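Enoyl-CoA hydratase (Mycobacterium avium subsp. paratuberculosis, PDB 4LK5) probably hydrates the double bond of enoyl-CoA thioesters as a trimeric enzyme of the crotonase-like family. Local coordinates at residues L149-F162 / L210-V224. Numbering follows the deposited sequence.
Sequences LACDVVLASENAFF and LVTAVYPADEFEAEV
Ser157 CB sits over one face of the Phe220 ring, 4.0 Å from its centroid, in a CH-pi contact. Val224 CG2 lies on the opposite face, and the Leu155 carbonyl meets the ring edge. Phe220 CG is anti to its backbone N (chi1 -169°), which carries the ring from helix 217-233 across to strand 153-157. The Tyr215 ring takes Glu223 CB on one face, while Leu155 CG approaches its edge near CE2. Leu210 CD2 lies over a face of the Phe162 ring.

Parallel pairing joins strands 153-157 and 213-215. Ala156 N reaches Ala213 O at 2.8 Å, nearly straight at 173°. Tyr215 N then bonds to Ala156 O, and Glu158 N to Tyr215 O. Before the strand proper, the Thr212 side chain supplies the acceptor: its OG1 accepts from Val154 N at 2.8 Å, and it also donates to a water that bonds to Asp152 O. Val154 O accepts two N-H groups, from Thr212 N at 2.8 Å and from Ala213 N at 3.3 Å. Ser157 OG accepts from Asn159 N in an ST turn, where the chain leaves the strand.

Val154 CG1 and Val211 CG1 meet at 3.7 Å. Ile188 of the second subunit packs on Val154 and Thr212, placing this end at a subunit interface. On its other side, strand 153-157 pairs with strand 132-136. Strand 213-215 is the outermost strand of the main sheet within this chain, and helix 217-233 folds back against that sheet, as in the beta-beta-alpha spiral core of the crotonase fold.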
ATOM      1  N   LEU C 149       7.277   1.272 -13.331  1.00 38.95           N
ATOM      2  CA  LEU C 149       6.752   0.744 -12.090  1.00 38.32           C
ATOM      3  C   LEU C 149       6.713  -0.744 -12.029  1.00 37.04           C
ATOM      4  O   LEU C 149       6.555  -1.305 -10.956  1.00 43.72           O
ATOM      5  CB  LEU C 149       5.402   1.338 -11.755  1.00 41.77           C
ATOM      6  CG  LEU C 149       5.585   2.806 -11.375  1.00 43.93           C
ATOM      7  CD1 LEU C 149       4.301   3.552 -11.604  1.00 49.02           C
ATOM      8  CD2 LEU C 149       5.996   2.913  -9.923  1.00 47.20           C
ATOM      9  N   ALA C 150       6.921  -1.395 -13.152  1.00 34.66           N
ATOM     10  CA  ALA C 150       7.067  -2.834 -13.156  1.00 34.06           C
ATOM     11  C   ALA C 150       8.441  -3.198 -12.740  1.00 32.35           C
ATOM     12  O   ALA C 150       8.675  -4.341 -12.372  1.00 33.16           O
ATOM     13  CB  ALA C 150       6.803  -3.398 -14.542  1.00 36.65           C
ATOM     14  N   CYS C 151       9.365  -2.247 -12.817  1.00 32.10           N
ATOM     15  CA  CYS C 151      10.746  -2.545 -12.462  1.00 34.31           C
ATOM     16  C   CYS C 151      10.898  -2.738 -10.938  1.00 36.40           C
ATOM     17  O   CYS C 151       9.923  -2.629 -10.182  1.00 34.86           O
ATOM     18  CB  CYS C 151      11.649  -1.468 -13.032  1.00 33.98           C
ATOM     19  SG  CYS C 151      11.559  -1.437 -14.855  1.00 36.89           S
ATOM     20  N   ASP C 152      12.110  -3.054 -10.501  1.00 36.10           N
ATOM     21  CA  ASP C 152      12.403  -3.359  -9.086  1.00 38.91           C
ATOM     22  C   ASP C 152      12.971  -2.161  -8.341  1.00 38.71           C
ATOM     23  O   ASP C 152      12.781  -1.964  -7.129  1.00 37.61           O
ATOM     24  CB  ASP C 152      13.422  -4.482  -9.053  1.00 40.51           C
ATOM     25  CG  ASP C 152      12.933  -5.713  -9.803  1.00 45.87           C
ATOM     26  OD1 ASP C 152      11.776  -6.160  -9.555  1.00 47.84           O
ATOM     27  OD2 ASP C 152      13.681  -6.206 -10.664  1.00 44.75           O
ATOM     28  N   VAL C 153      13.690  -1.360  -9.090  1.00 36.69           N
ATOM     29  CA  VAL C 153      14.342  -0.210  -8.553  1.00 38.65           C
ATOM     30  C   VAL C 153      14.034   0.910  -9.524  1.00 36.34           C
ATOM     31  O   VAL C 153      14.165   0.725 -10.731  1.00 34.65           O
ATOM     32  CB  VAL C 153      15.864  -0.485  -8.474  1.00 38.41           C
ATOM     33  CG1 VAL C 153      16.630   0.792  -8.202  1.00 39.63           C
ATOM     34  CG2 VAL C 153      16.133  -1.509  -7.398  1.00 36.09           C
ATOM     35  N   VAL C 154      13.596   2.047  -9.006  1.00 36.51           N
ATOM     36  CA  VAL C 154      13.359   3.202  -9.851  1.00 36.70           C
ATOM     37  C   VAL C 154      14.175   4.392  -9.363  1.00 36.22           C
ATOM     38  O   VAL C 154      13.931   4.922  -8.297  1.00 38.77           O
ATOM     39  CB  VAL C 154      11.863   3.528  -9.920  1.00 39.26           C
ATOM     40  CG1 VAL C 154      11.571   4.623 -10.934  1.00 39.42           C
ATOM     41  CG2 VAL C 154      11.097   2.283 -10.279  1.00 39.94           C
ATOM     42  N   LEU C 155      15.163   4.788 -10.166  1.00 39.19           N
ATOM     43  CA  LEU C 155      16.023   5.935  -9.885  1.00 37.13           C
ATOM     44  C   LEU C 155      15.560   7.108 -10.738  1.00 35.56           C
ATOM     45  O   LEU C 155      15.463   7.002 -11.942  1.00 32.26           O
ATOM     46  CB  LEU C 155      17.459   5.590 -10.236  1.00 36.77           C
ATOM     47  CG  LEU C 155      18.339   4.768  -9.262  1.00 35.18           C
ATOM     48  CD1 LEU C 155      17.591   4.041  -8.180  1.00 35.59           C
ATOM     49  CD2 LEU C 155      19.219   3.809 -10.020  1.00 34.05           C
ATOM     50  N   ALA C 156      15.258   8.214 -10.081  1.00 36.61           N
ATOM     51  CA  ALA C 156      14.806   9.402 -10.738  1.00 41.65           C
ATOM     52  C   ALA C 156      15.746  10.616 -10.526  1.00 46.04           C
ATOM     53  O   ALA C 156      16.386  10.763  -9.480  1.00 44.84           O
ATOM     54  CB  ALA C 156      13.410   9.729 -10.255  1.00 44.41           C
ATOM     55  N   SER C 157      15.839  11.438 -11.573  1.00 47.41           N
ATOM     56  CA  SER C 157      16.390  12.783 -11.519  1.00 46.20           C
ATOM     57  C   SER C 157      15.392  13.753 -10.901  1.00 48.13           C
ATOM     58  O   SER C 157      14.168  13.584 -11.027  1.00 42.15           O
ATOM     59  CB  SER C 157      16.688  13.268 -12.941  1.00 45.51           C
ATOM     60  OG  SER C 157      16.901  14.669 -12.961  1.00 48.26           O
ATOM     61  N   GLU C 158      15.898  14.809 -10.280  1.00 50.56           N
ATOM     62  CA  GLU C 158      15.009  15.880  -9.855  1.00 56.26           C
ATOM     63  C   GLU C 158      14.259  16.482 -11.052  1.00 54.47           C
ATOM     64  O   GLU C 158      13.191  17.043 -10.871  1.00 48.07           O
ATOM     65  CB  GLU C 158      15.748  16.942  -9.029  1.00 59.64           C
ATOM     66  CG  GLU C 158      16.054  16.405  -7.642  1.00 68.55           C
ATOM     67  CD  GLU C 158      16.403  17.460  -6.618  1.00 74.08           C
ATOM     68  OE1 GLU C 158      17.355  18.230  -6.870  1.00 75.48           O
ATOM     69  OE2 GLU C 158      15.736  17.476  -5.549  1.00 69.22           O
ATOM     70  N   ASN C 159      14.797  16.328 -12.264  1.00 53.66           N
ATOM     71  CA  ASN C 159      14.099  16.765 -13.496  1.00 57.33           C
ATOM     72  C   ASN C 159      12.904  15.908 -13.911  1.00 53.00           C
ATOM     73  O   ASN C 159      12.025  16.370 -14.630  1.00 49.65           O
ATOM     74  CB  ASN C 159      15.071  16.823 -14.685  1.00 58.61           C
ATOM     75  CG  ASN C 159      16.003  18.030 -14.623  1.00 58.24           C
ATOM     76  OD1 ASN C 159      15.839  18.929 -13.787  1.00 53.18           O
ATOM     77  ND2 ASN C 159      16.996  18.053 -15.520  1.00 59.53           N
ATOM     78  N   ALA C 160      12.885  14.662 -13.461  1.00 53.14           N
ATOM     79  CA  ALA C 160      11.847  13.715 -13.834  1.00 45.12           C
ATOM     80  C   ALA C 160      10.498  14.045 -13.270  1.00 41.11           C
ATOM     81  O   ALA C 160      10.386  14.667 -12.233  1.00 42.66           O
ATOM     82  CB  ALA C 160      12.240  12.324 -13.389  1.00 43.04           C
ATOM     83  N   PHE C 161       9.467  13.607 -13.976  1.00 42.83           N
ATOM     84  CA  PHE C 161       8.125  13.526 -13.417  1.00 40.32           C
ATOM     85  C   PHE C 161       7.349  12.359 -14.012  1.00 40.38           C
ATOM     86  O   PHE C 161       7.701  11.825 -15.063  1.00 41.59           O
ATOM     87  CB  PHE C 161       7.338  14.824 -13.587  1.00 42.01           C
ATOM     88  CG  PHE C 161       7.027  15.181 -15.028  1.00 48.53           C
ATOM     89  CD1 PHE C 161       5.939  14.582 -15.705  1.00 48.44           C
ATOM     90  CD2 PHE C 161       7.811  16.123 -15.716  1.00 46.12           C
ATOM     91  CE1 PHE C 161       5.643  14.904 -17.025  1.00 44.78           C
ATOM     92  CE2 PHE C 161       7.509  16.449 -17.027  1.00 49.91           C
ATOM     93  CZ  PHE C 161       6.426  15.839 -17.684  1.00 48.65           C
ATOM     94  N   PHE C 162       6.271  12.001 -13.321  1.00 38.82           N
ATOM     95  CA  PHE C 162       5.445  10.896 -13.687  1.00 38.35           C
ATOM     96  C   PHE C 162       4.021  11.342 -13.973  1.00 41.14           C
ATOM     97  O   PHE C 162       3.457  12.188 -13.285  1.00 40.43           O
ATOM     98  CB  PHE C 162       5.483   9.853 -12.568  1.00 36.69           C
ATOM     99  CG  PHE C 162       6.853   9.301 -12.331  1.00 34.54           C
ATOM    100  CD1 PHE C 162       7.795  10.022 -11.581  1.00 35.99           C
ATOM    101  CD2 PHE C 162       7.235   8.106 -12.890  1.00 34.03           C
ATOM    102  CE1 PHE C 162       9.078   9.519 -11.372  1.00 33.18           C
ATOM    103  CE2 PHE C 162       8.518   7.610 -12.697  1.00 34.21           C
ATOM    104  CZ  PHE C 162       9.441   8.321 -11.944  1.00 32.54           C
ATOM    105  N   LEU C 210       6.778   5.929  -4.543  1.00 31.77           N
ATOM    106  CA  LEU C 210       6.655   5.519  -5.939  1.00 34.66           C
ATOM    107  C   LEU C 210       7.997   5.213  -6.562  1.00 36.20           C
ATOM    108  O   LEU C 210       8.039   4.500  -7.561  1.00 36.64           O
ATOM    109  CB  LEU C 210       5.979   6.608  -6.793  1.00 37.39           C
ATOM    110  CG  LEU C 210       5.552   6.287  -8.234  1.00 38.82           C
ATOM    111  CD1 LEU C 210       4.438   5.273  -8.220  1.00 38.74           C
ATOM    112  CD2 LEU C 210       5.055   7.519  -8.985  1.00 43.81           C
ATOM    113  N   VAL C 211       9.087   5.784  -6.022  1.00 38.40           N
ATOM    114  CA  VAL C 211      10.435   5.524  -6.561  1.00 39.52           C
ATOM    115  C   VAL C 211      11.466   5.311  -5.481  1.00 39.59           C
ATOM    116  O   VAL C 211      11.272   5.650  -4.321  1.00 35.89           O
ATOM    117  CB  VAL C 211      10.952   6.641  -7.493  1.00 41.17           C
ATOM    118  CG1 VAL C 211       9.933   6.925  -8.591  1.00 43.06           C
ATOM    119  CG2 VAL C 211      11.261   7.911  -6.723  1.00 41.74           C
ATOM    120  N   THR C 212      12.579   4.749  -5.901  1.00 37.96           N
ATOM    121  CA  THR C 212      13.560   4.273  -4.995  1.00 38.41           C
ATOM    122  C   THR C 212      14.450   5.438  -4.514  1.00 42.89           C
ATOM    123  O   THR C 212      14.755   5.568  -3.299  1.00 38.10           O
ATOM    124  CB  THR C 212      14.354   3.160  -5.685  1.00 37.36           C
ATOM    125  OG1 THR C 212      13.419   2.199  -6.212  1.00 31.98           O
ATOM    126  CG2 THR C 212      15.282   2.481  -4.683  1.00 38.49           C
ATOM    127  N   ALA C 213      14.843   6.300  -5.454  1.00 42.75           N
ATOM    128  CA  ALA C 213      15.673   7.454  -5.107  1.00 43.31           C
ATOM    129  C   ALA C 213      15.614   8.580  -6.123  1.00 40.80           C
ATOM    130  O   ALA C 213      15.350   8.357  -7.292  1.00 39.09           O
ATOM    131  CB  ALA C 213      17.120   7.019  -4.875  1.00 42.62           C
ATOM    132  N   VAL C 214      15.870   9.784  -5.628  1.00 43.07           N
ATOM    133  CA  VAL C 214      15.887  11.004  -6.422  1.00 45.96           C
ATOM    134  C   VAL C 214      17.286  11.577  -6.288  1.00 46.63           C
ATOM    135  O   VAL C 214      17.847  11.583  -5.214  1.00 47.53           O
ATOM    136  CB  VAL C 214      14.878  12.060  -5.894  1.00 47.52           C
ATOM    137  CG1 VAL C 214      14.914  13.328  -6.753  1.00 47.03           C
ATOM    138  CG2 VAL C 214      13.451  11.492  -5.828  1.00 50.36           C
ATOM    139  N   TYR C 215      17.845  12.071  -7.378  1.00 49.56           N
ATOM    140  CA  TYR C 215      19.152  12.706  -7.337  1.00 49.72           C
ATOM    141  C   TYR C 215      19.075  14.033  -8.054  1.00 50.76           C
ATOM    142  O   TYR C 215      18.384  14.141  -9.058  1.00 51.78           O
ATOM    143  CB  TYR C 215      20.183  11.843  -8.039  1.00 45.59           C
ATOM    144  CG  TYR C 215      20.237  10.451  -7.507  1.00 48.52           C
ATOM    145  CD1 TYR C 215      20.561  10.210  -6.191  1.00 51.45           C
ATOM    146  CD2 TYR C 215      19.973   9.364  -8.319  1.00 50.35           C
ATOM    147  CE1 TYR C 215      20.616   8.923  -5.699  1.00 51.05           C
ATOM    148  CE2 TYR C 215      20.022   8.075  -7.834  1.00 46.85           C
ATOM    149  CZ  TYR C 215      20.335   7.864  -6.526  1.00 48.89           C
ATOM    150  OH  TYR C 215      20.380   6.586  -6.033  1.00 52.77           O
ATOM    151  N   PRO C 216      19.812  15.042  -7.561  1.00 56.12           N
ATOM    152  CA  PRO C 216      19.942  16.265  -8.365  1.00 55.01           C
ATOM    153  C   PRO C 216      20.410  15.949  -9.792  1.00 50.57           C
ATOM    154  O   PRO C 216      21.253  15.058  -9.992  1.00 48.68           O
ATOM    155  CB  PRO C 216      21.005  17.069  -7.595  1.00 53.35           C
ATOM    156  CG  PRO C 216      20.896  16.586  -6.178  1.00 53.15           C
ATOM    157  CD  PRO C 216      20.648  15.106  -6.339  1.00 54.87           C
ATOM    158  N   ALA C 217      19.838  16.647 -10.768  1.00 48.74           N
ATOM    159  CA  ALA C 217      20.164  16.426 -12.190  1.00 48.46           C
ATOM    160  C   ALA C 217      21.664  16.324 -12.465  1.00 49.98           C
ATOM    161  O   ALA C 217      22.134  15.363 -13.099  1.00 49.92           O
ATOM    162  CB  ALA C 217      19.537  17.520 -13.052  1.00 45.75           C
ATOM    163  N   ASP C 218      22.437  17.293 -11.982  1.00 55.18           N
ATOM    164  CA  ASP C 218      23.881  17.288 -12.303  1.00 59.67           C
ATOM    165  C   ASP C 218      24.633  16.069 -11.705  1.00 51.27           C
ATOM    166  O   ASP C 218      25.635  15.624 -12.263  1.00 50.17           O
ATOM    167  CB  ASP C 218      24.553  18.647 -11.968  1.00 65.15           C
ATOM    168  CG  ASP C 218      24.470  19.014 -10.492  1.00 73.87           C
ATOM    169  OD1 ASP C 218      23.991  18.197  -9.673  1.00 90.37           O
ATOM    170  OD2 ASP C 218      24.894  20.131 -10.142  1.00 78.48           O
ATOM    171  N   GLU C 219      24.121  15.514 -10.604  1.00 52.50           N
ATOM    172  CA  GLU C 219      24.654  14.258 -10.003  1.00 54.54           C
ATOM    173  C   GLU C 219      23.997  12.938 -10.489  1.00 53.17           C
ATOM    174  O   GLU C 219      24.539  11.840 -10.246  1.00 48.99           O
ATOM    175  CB  GLU C 219      24.566  14.355  -8.473  1.00 61.28           C
ATOM    176  CG  GLU C 219      25.415  15.495  -7.896  1.00 64.10           C
ATOM    177  CD  GLU C 219      24.909  15.988  -6.562  1.00 69.63           C
ATOM    178  OE1 GLU C 219      24.900  15.188  -5.604  1.00 74.30           O
ATOM    179  OE2 GLU C 219      24.520  17.173  -6.469  1.00 71.46           O
ATOM    180  N   PHE C 220      22.867  13.039 -11.204  1.00 52.23           N
ATOM    181  CA  PHE C 220      22.089  11.849 -11.632  1.00 52.73           C
ATOM    182  C   PHE C 220      22.852  10.701 -12.295  1.00 48.76           C
ATOM    183  O   PHE C 220      22.712   9.565 -11.875  1.00 50.43           O
ATOM    184  CB  PHE C 220      20.928  12.242 -12.551  1.00 52.98           C
ATOM    185  CG  PHE C 220      19.952  11.122 -12.795  1.00 56.76           C
ATOM    186  CD1 PHE C 220      19.221  10.589 -11.739  1.00 53.88           C
ATOM    187  CD2 PHE C 220      19.760  10.602 -14.075  1.00 56.91           C
ATOM    188  CE1 PHE C 220      18.330   9.567 -11.944  1.00 54.86           C
ATOM    189  CE2 PHE C 220      18.867   9.572 -14.281  1.00 62.03           C
ATOM    190  CZ  PHE C 220      18.150   9.051 -13.212  1.00 60.95           C
ATOM    191  N   GLU C 221      23.622  10.977 -13.340  1.00 53.45           N
ATOM    192  CA  GLU C 221      24.282   9.888 -14.088  1.00 58.31           C
ATOM    193  C   GLU C 221      25.277   9.118 -13.230  1.00 53.62           C
ATOM    194  O   GLU C 221      25.303   7.899 -13.244  1.00 54.43           O
ATOM    195  CB  GLU C 221      24.912  10.387 -15.397  1.00 59.35           C
ATOM    196  CG  GLU C 221      23.884  10.527 -16.521  1.00 65.68           C
ATOM    197  CD  GLU C 221      24.465  10.997 -17.860  1.00 73.16           C
ATOM    198  OE1 GLU C 221      25.713  11.086 -18.029  1.00 73.76           O
ATOM    199  OE2 GLU C 221      23.651  11.290 -18.764  1.00 68.08           O
ATOM    200  N   ALA C 222      26.047   9.833 -12.431  1.00 56.40           N
ATOM    201  CA  ALA C 222      27.062   9.200 -11.581  1.00 55.05           C
ATOM    202  C   ALA C 222      26.410   8.323 -10.537  1.00 52.93           C
ATOM    203  O   ALA C 222      26.904   7.246 -10.226  1.00 51.64           O
ATOM    204  CB  ALA C 222      27.923  10.265 -10.898  1.00 51.98           C
ATOM    205  N   GLU C 223      25.303   8.810  -9.980  1.00 53.46           N
ATOM    206  CA  GLU C 223      24.589   8.065  -8.951  1.00 50.19           C
ATOM    207  C   GLU C 223      23.975   6.763  -9.477  1.00 50.07           C
ATOM    208  O   GLU C 223      24.086   5.699  -8.848  1.00 50.25           O
ATOM    209  CB  GLU C 223      23.536   8.945  -8.320  1.00 50.77           C
ATOM    210  CG  GLU C 223      24.127   9.869  -7.285  1.00 55.64           C
ATOM    211  CD  GLU C 223      24.869   9.098  -6.188  1.00 62.70           C
ATOM    212  OE1 GLU C 223      24.536   7.918  -5.873  1.00 70.36           O
ATOM    213  OE2 GLU C 223      25.806   9.673  -5.629  1.00 62.50           O
ATOM    214  N   VAL C 224      23.358   6.842 -10.645  1.00 44.61           N
ATOM    215  CA  VAL C 224      22.831   5.647 -11.267  1.00 43.41           C
ATOM    216  C   VAL C 224      23.949   4.651 -11.280  1.00 42.35           C
ATOM    217  O   VAL C 224      23.792   3.555 -10.770  1.00 45.11           O
ATOM    218  CB  VAL C 224      22.247   5.925 -12.682  1.00 40.06           C
ATOM    219  CG1 VAL C 224      21.996   4.646 -13.451  1.00 38.73           C
ATOM    220  CG2 VAL C 224      20.961   6.706 -12.537  1.00 39.08           C
TER
HETATM  221  O   HOH W   1      13.181  -0.169  -5.072  1.00 35.94           O